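Local coordinates for YghZ aldo-keto reductase (Escherichia coli, PDB 3N6Q), which probably reduces aldehydes and ketones with a nicotinamide cofactor, as other TIM-barrel enzymes of the aldo-keto reductase family do, at residues N40-E43 against S44-A47; M178-L181 against L182-W185. One frame throughout, in Å; residues are numbered along the deposited sequence.

Contact 1 (N40-E43 against S44-A47); sequences NALE and SQRA
Glu43 OE2 is gripped by two nitrogens of Arg46 at once: NH2 donates to it over 3.1 Å and NE over 3.2 Å. Both arrive on the syn side and from the same face of the carboxylate, whose plane is turned 23° from that of the guanidinium. The carboxylate thus meets the guanidinium edge side-on, one oxygen taking both sound bonds while OE1 adds a weak one from NE. The two side chains run alongside each other in the same direction; Arg46 leaves with CG anti to its own N (chi1 176°) and folds at chi3, and Glu43 bends at chi2 to meet it. NH1 of Arg46 makes further salt bridges to Glu83 and Asp84, so the charge of Arg46 is probably divided between Glu43 on its own helix and the two acids of helix 72-84. A leucine in place of Arg46 would probably leave the Glu43 carboxylate without its countercharge and cut this ionic tie to helix 72-84. In the barrel, the residues open the helix of the beta-alpha-beta unit formed by strand 24-31, helix 42-54 and strand 59-61, with Ala41 at the N-cap position. The first sound turn bond is Arg46 N to Leu42 O, 2.8 Å, whereas Ala41 O receives weak bonds from the N atoms of Ser44 and Gln45. One step earlier, Gln45 NE2 reaches back to Asn40 O at 3.1 Å, the donor lying 45° out of the carbonyl plane. Gln45 also crosses Leu42 at about a right angle, its OE1 3.6 Å from Leu42 CD1, and both side chains rest on Leu80 of helix 72-84.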
loop_
_atom_site.group_PDB
_atom_site.type_symbol
_atom_site.label_atom_id
_atom_site.label_comp_id
_atom_site.label_asym_id
_atom_site.label_seq_id
_atom_site.Cartn_x
_atom_site.Cartn_y
_atom_site.Cartn_z
ATOM N N ASN B 40 39.529 3.218 1.150
ATOM C CA ASN B 40 39.888 2.695 2.446
ATOM C C ASN B 40 39.844 1.185 2.358
ATOM O O ASN B 40 38.823 0.599 1.951
ATOM C CB ASN B 40 38.878 3.161 3.510
ATOM C CG ASN B 40 38.772 4.696 3.585
ATOM O OD1 ASN B 40 37.799 5.303 3.095
ATOM N ND2 ASN B 40 39.822 5.338 4.108
ATOM N N ALA B 41 40.882 0.520 2.857
ATOM C CA ALA B 41 40.861 -0.964 2.875
ATOM C C ALA B 41 39.679 -1.534 3.645
ATOM O O ALA B 41 39.333 -1.016 4.716
ATOM C CB ALA B 41 42.195 -1.526 3.475
ATOM N N LEU B 42 39.070 -2.635 3.169
ATOM C CA LEU B 42 37.902 -3.143 3.857
ATOM C C LEU B 42 38.261 -3.787 5.212
ATOM O O LEU B 42 37.436 -3.807 6.147
ATOM C CB LEU B 42 37.116 -4.124 2.964
ATOM C CG LEU B 42 35.771 -4.547 3.501
ATOM C CD1 LEU B 42 34.771 -3.421 3.177
ATOM C CD2 LEU B 42 35.321 -5.839 2.804
ATOM N N GLU B 43 39.493 -4.281 5.352
ATOM C CA GLU B 43 39.867 -4.829 6.670
ATOM C C GLU B 43 39.813 -3.782 7.772
ATOM O O GLU B 43 39.410 -4.108 8.890
ATOM C CB GLU B 43 41.245 -5.512 6.675
ATOM C CG GLU B 43 41.168 -6.940 6.068
ATOM C CD GLU B 43 40.035 -7.814 6.663
ATOM O OE1 GLU B 43 40.006 -8.038 7.881
ATOM O OE2 GLU B 43 39.179 -8.319 5.903
ATOM N N SER B 44 40.213 -2.550 7.452
ATOM C CA SER B 44 40.128 -1.433 8.420
ATOM C C SER B 44 38.697 -1.124 8.767
ATOM O O SER B 44 38.355 -0.910 9.937
ATOM C CB SER B 44 40.761 -0.173 7.833
ATOM O OG SER B 44 42.128 -0.427 7.525
ATOM N N GLN B 45 37.851 -1.030 7.736
ATOM C CA GLN B 45 36.403 -0.870 7.955
ATOM C C GLN B 45 35.808 -1.978 8.843
ATOM O O GLN B 45 34.971 -1.737 9.712
ATOM C CB GLN B 45 35.693 -0.805 6.586
ATOM C CG GLN B 45 36.234 0.235 5.621
ATOM C CD GLN B 45 35.412 0.217 4.335
ATOM O OE1 GLN B 45 34.218 -0.104 4.372
ATOM N NE2 GLN B 45 36.029 0.530 3.218
ATOM N N ARG B 46 36.202 -3.231 8.605
ATOM C CA ARG B 46 35.600 -4.335 9.297
ATOM C C ARG B 46 35.895 -4.224 10.790
ATOM O O ARG B 46 35.031 -4.513 11.617
ATOM C CB ARG B 46 36.206 -5.688 8.793
ATOM C CG ARG B 46 35.648 -6.864 9.581
ATOM C CD ARG B 46 36.373 -8.195 9.211
ATOM N NE ARG B 46 36.642 -8.277 7.782
ATOM C CZ ARG B 46 35.761 -8.682 6.882
ATOM N NH1 ARG B 46 34.518 -9.021 7.256
ATOM N NH2 ARG B 46 36.147 -8.747 5.603
ATOM N N ALA B 47 37.115 -3.841 11.109
ATOM C CA ALA B 47 37.561 -3.748 12.523
ATOM C C ALA B 47 36.761 -2.668 13.269
ATOM O O ALA B 47 36.338 -2.888 14.459
ATOM C CB ALA B 47 39.021 -3.441 12.580
#

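Contact 2 (M178-L181 against L182-W185); sequences MVEL and LREW
Leu182 packs its branch point against the backbone of Met178, with CG 3.3 Å from Met178 O, on the tight side of this helical turn. That same oxygen accepts the bond from Leu182 N at 2.8 Å, and an N-H...O angle of 168° shows that the bond is nearly straight. The side chains themselves meet more distantly, Met178 CE lying 4.4 Å from Leu182 CD1. Both residues are buried: Met178 reaches Met146 of helix 146-158, and Leu182 shares Leu189 with Val179.

Arg183 lies on the more open side. Its CG is anti to the backbone N (chi1 172°) and the chain bends at chi3, which brings the guanidinium back to Val179, where NH2 approaches CG1 to 3.5 Å. The carboxylate of Glu180 is not its salt-bridge partner: OE2 stays 5.7 Å from Arg183 NH1 and instead accepts a hydrogen bond from Gln176, within the same helix.

Glu184 runs beside Leu181 in the same direction, its OE2 3.9 Å from Leu181 CD2. Here the backbone bonding changes step: Glu184 N binds Leu181 O at 3.0 Å, from 61° out of the carbonyl plane, and only weakly reaches Glu180 O. A water donates to both Leu181 O and Glu184 OE1, bridging the two. Beyond it, Glu184 OE1 forms a salt bridge with Lys186 of the second subunit, a residue that also makes a cation-pi contact with Trp185. Bonding that passes from i-to-i+4 to i-to-i+3 is commonly seen toward the C-terminal end of a helix, here helix 172-183, which connects strands 162-168 and 191-193 in a beta-alpha-beta unit of the TIM barrel.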
loop_
_atom_site.group_PDB
_atom_site.type_symbol
_atom_site.label_atom_id
_atom_site.label_comp_id
_atom_site.label_asym_id
_atom_site.label_seq_id
_atom_site.Cartn_x
_atom_site.Cartn_y
_atom_site.Cartn_z
ATOM N N MET B 178 7.879 20.676 8.702
ATOM C CA MET B 178 7.973 19.237 8.302
ATOM C C MET B 178 7.214 18.377 9.283
ATOM O O MET B 178 6.595 17.371 8.933
ATOM C CB MET B 178 9.437 18.757 8.215
ATOM C CG MET B 178 10.283 19.474 7.153
ATOM S SD MET B 178 9.681 18.921 5.462
ATOM C CE MET B 178 9.605 17.155 5.885
ATOM N N VAL B 179 7.260 18.747 10.575
ATOM C CA VAL B 179 6.507 17.990 11.566
ATOM C C VAL B 179 5.046 18.018 11.246
ATOM O O VAL B 179 4.363 16.960 11.309
ATOM C CB VAL B 179 6.706 18.576 13.019
ATOM C CG1 VAL B 179 5.673 17.958 13.964
ATOM C CG2 VAL B 179 8.121 18.306 13.468
ATOM N N GLU B 180 4.533 19.219 10.929
ATOM C CA GLU B 180 3.097 19.354 10.650
ATOM C C GLU B 180 2.748 18.576 9.365
ATOM O O GLU B 180 1.663 17.944 9.277
ATOM C CB GLU B 180 2.726 20.851 10.485
ATOM C CG GLU B 180 2.960 21.618 11.828
ATOM C CD GLU B 180 2.963 23.169 11.731
ATOM O OE1 GLU B 180 2.983 23.745 10.613
ATOM O OE2 GLU B 180 3.081 23.823 12.807
ATOM N N LEU B 181 3.617 18.700 8.361
ATOM C CA LEU B 181 3.361 18.027 7.058
ATOM C C LEU B 181 3.351 16.511 7.214
ATOM O O LEU B 181 2.385 15.837 6.809
ATOM C CB LEU B 181 4.359 18.485 5.980
ATOM C CG LEU B 181 4.145 19.919 5.471
ATOM C CD1 LEU B 181 5.310 20.268 4.567
ATOM C CD2 LEU B 181 2.744 20.115 4.767
ATOM N N LEU B 182 4.322 15.973 7.942
ATOM C CA LEU B 182 4.324 14.543 8.129
ATOM C C LEU B 182 3.143 14.124 9.001
ATOM O O LEU B 182 2.631 13.020 8.853
ATOM C CB LEU B 182 5.642 14.100 8.749
ATOM C CG LEU B 182 6.856 14.228 7.835
ATOM C CD1 LEU B 182 8.125 14.173 8.707
ATOM C CD2 LEU B 182 6.845 13.079 6.788
ATOM N N ARG B 183 2.731 14.974 9.961
ATOM C CA ARG B 183 1.558 14.593 10.770
ATOM C C ARG B 183 0.286 14.437 9.914
ATOM O O ARG B 183 -0.609 13.643 10.246
ATOM C CB ARG B 183 1.312 15.634 11.880
ATOM C CG ARG B 183 0.001 15.415 12.642
ATOM C CD ARG B 183 -0.081 16.532 13.683
ATOM N NE ARG B 183 1.036 16.374 14.617
ATOM C CZ ARG B 183 1.928 17.307 14.951
ATOM N NH1 ARG B 183 1.853 18.557 14.457
ATOM N NH2 ARG B 183 2.903 16.960 15.802
ATOM N N GLU B 184 0.223 15.104 8.750
ATOM C CA GLU B 184 -0.959 14.886 7.888
ATOM C C GLU B 184 -1.027 13.457 7.368
ATOM O O GLU B 184 -2.102 13.006 6.929
ATOM C CB GLU B 184 -1.007 15.892 6.728
ATOM C CG GLU B 184 -1.078 17.362 7.205
ATOM C CD GLU B 184 -0.893 18.375 6.072
ATOM O OE1 GLU B 184 -0.782 17.948 4.893
ATOM O OE2 GLU B 184 -0.831 19.602 6.355
ATOM N N TRP B 185 0.142 12.783 7.331
ATOM C CA TRP B 185 0.256 11.375 6.915
ATOM C C TRP B 185 0.268 10.435 8.121
ATOM O O TRP B 185 0.468 9.218 7.983
ATOM C CB TRP B 185 1.570 11.214 6.148
ATOM C CG TRP B 185 1.632 11.954 4.827
ATOM C CD1 TRP B 185 2.347 13.081 4.535
ATOM C CD2 TRP B 185 1.065 11.505 3.596
ATOM N NE1 TRP B 185 2.176 13.413 3.211
ATOM C CE2 TRP B 185 1.398 12.444 2.616
ATOM C CE3 TRP B 185 0.250 10.428 3.263
ATOM C CZ2 TRP B 185 0.999 12.307 1.288
ATOM C CZ3 TRP B 185 -0.203 10.315 1.940
ATOM C CH2 TRP B 185 0.168 11.252 0.981
HETATM O O HOH W 1 1.387 16.713 4.176
#

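From the N terminus, strand 24-31 leads to contact 1, at the start of helix 42-54; the chain then passes through several further barrel strands and helices before contact 2, toward the C-terminal end of helix 172-183. The contacts follow in series and neither nest nor cross. Each joins two consecutive segments of a single stretch, so neither closes a long loop. The centres of contact 1 and contact 2 lie about 40 Å apart, on opposite sides of the chain's centre. The nearest atoms of contacts 1 and 2 are about 30 Å apart, which rules out direct contact. The two helices belong to different beta-alpha-beta units of one barrel: contact 1 faces helix 72-84, whereas contact 2 touches helix 146-158 and reaches the second subunit.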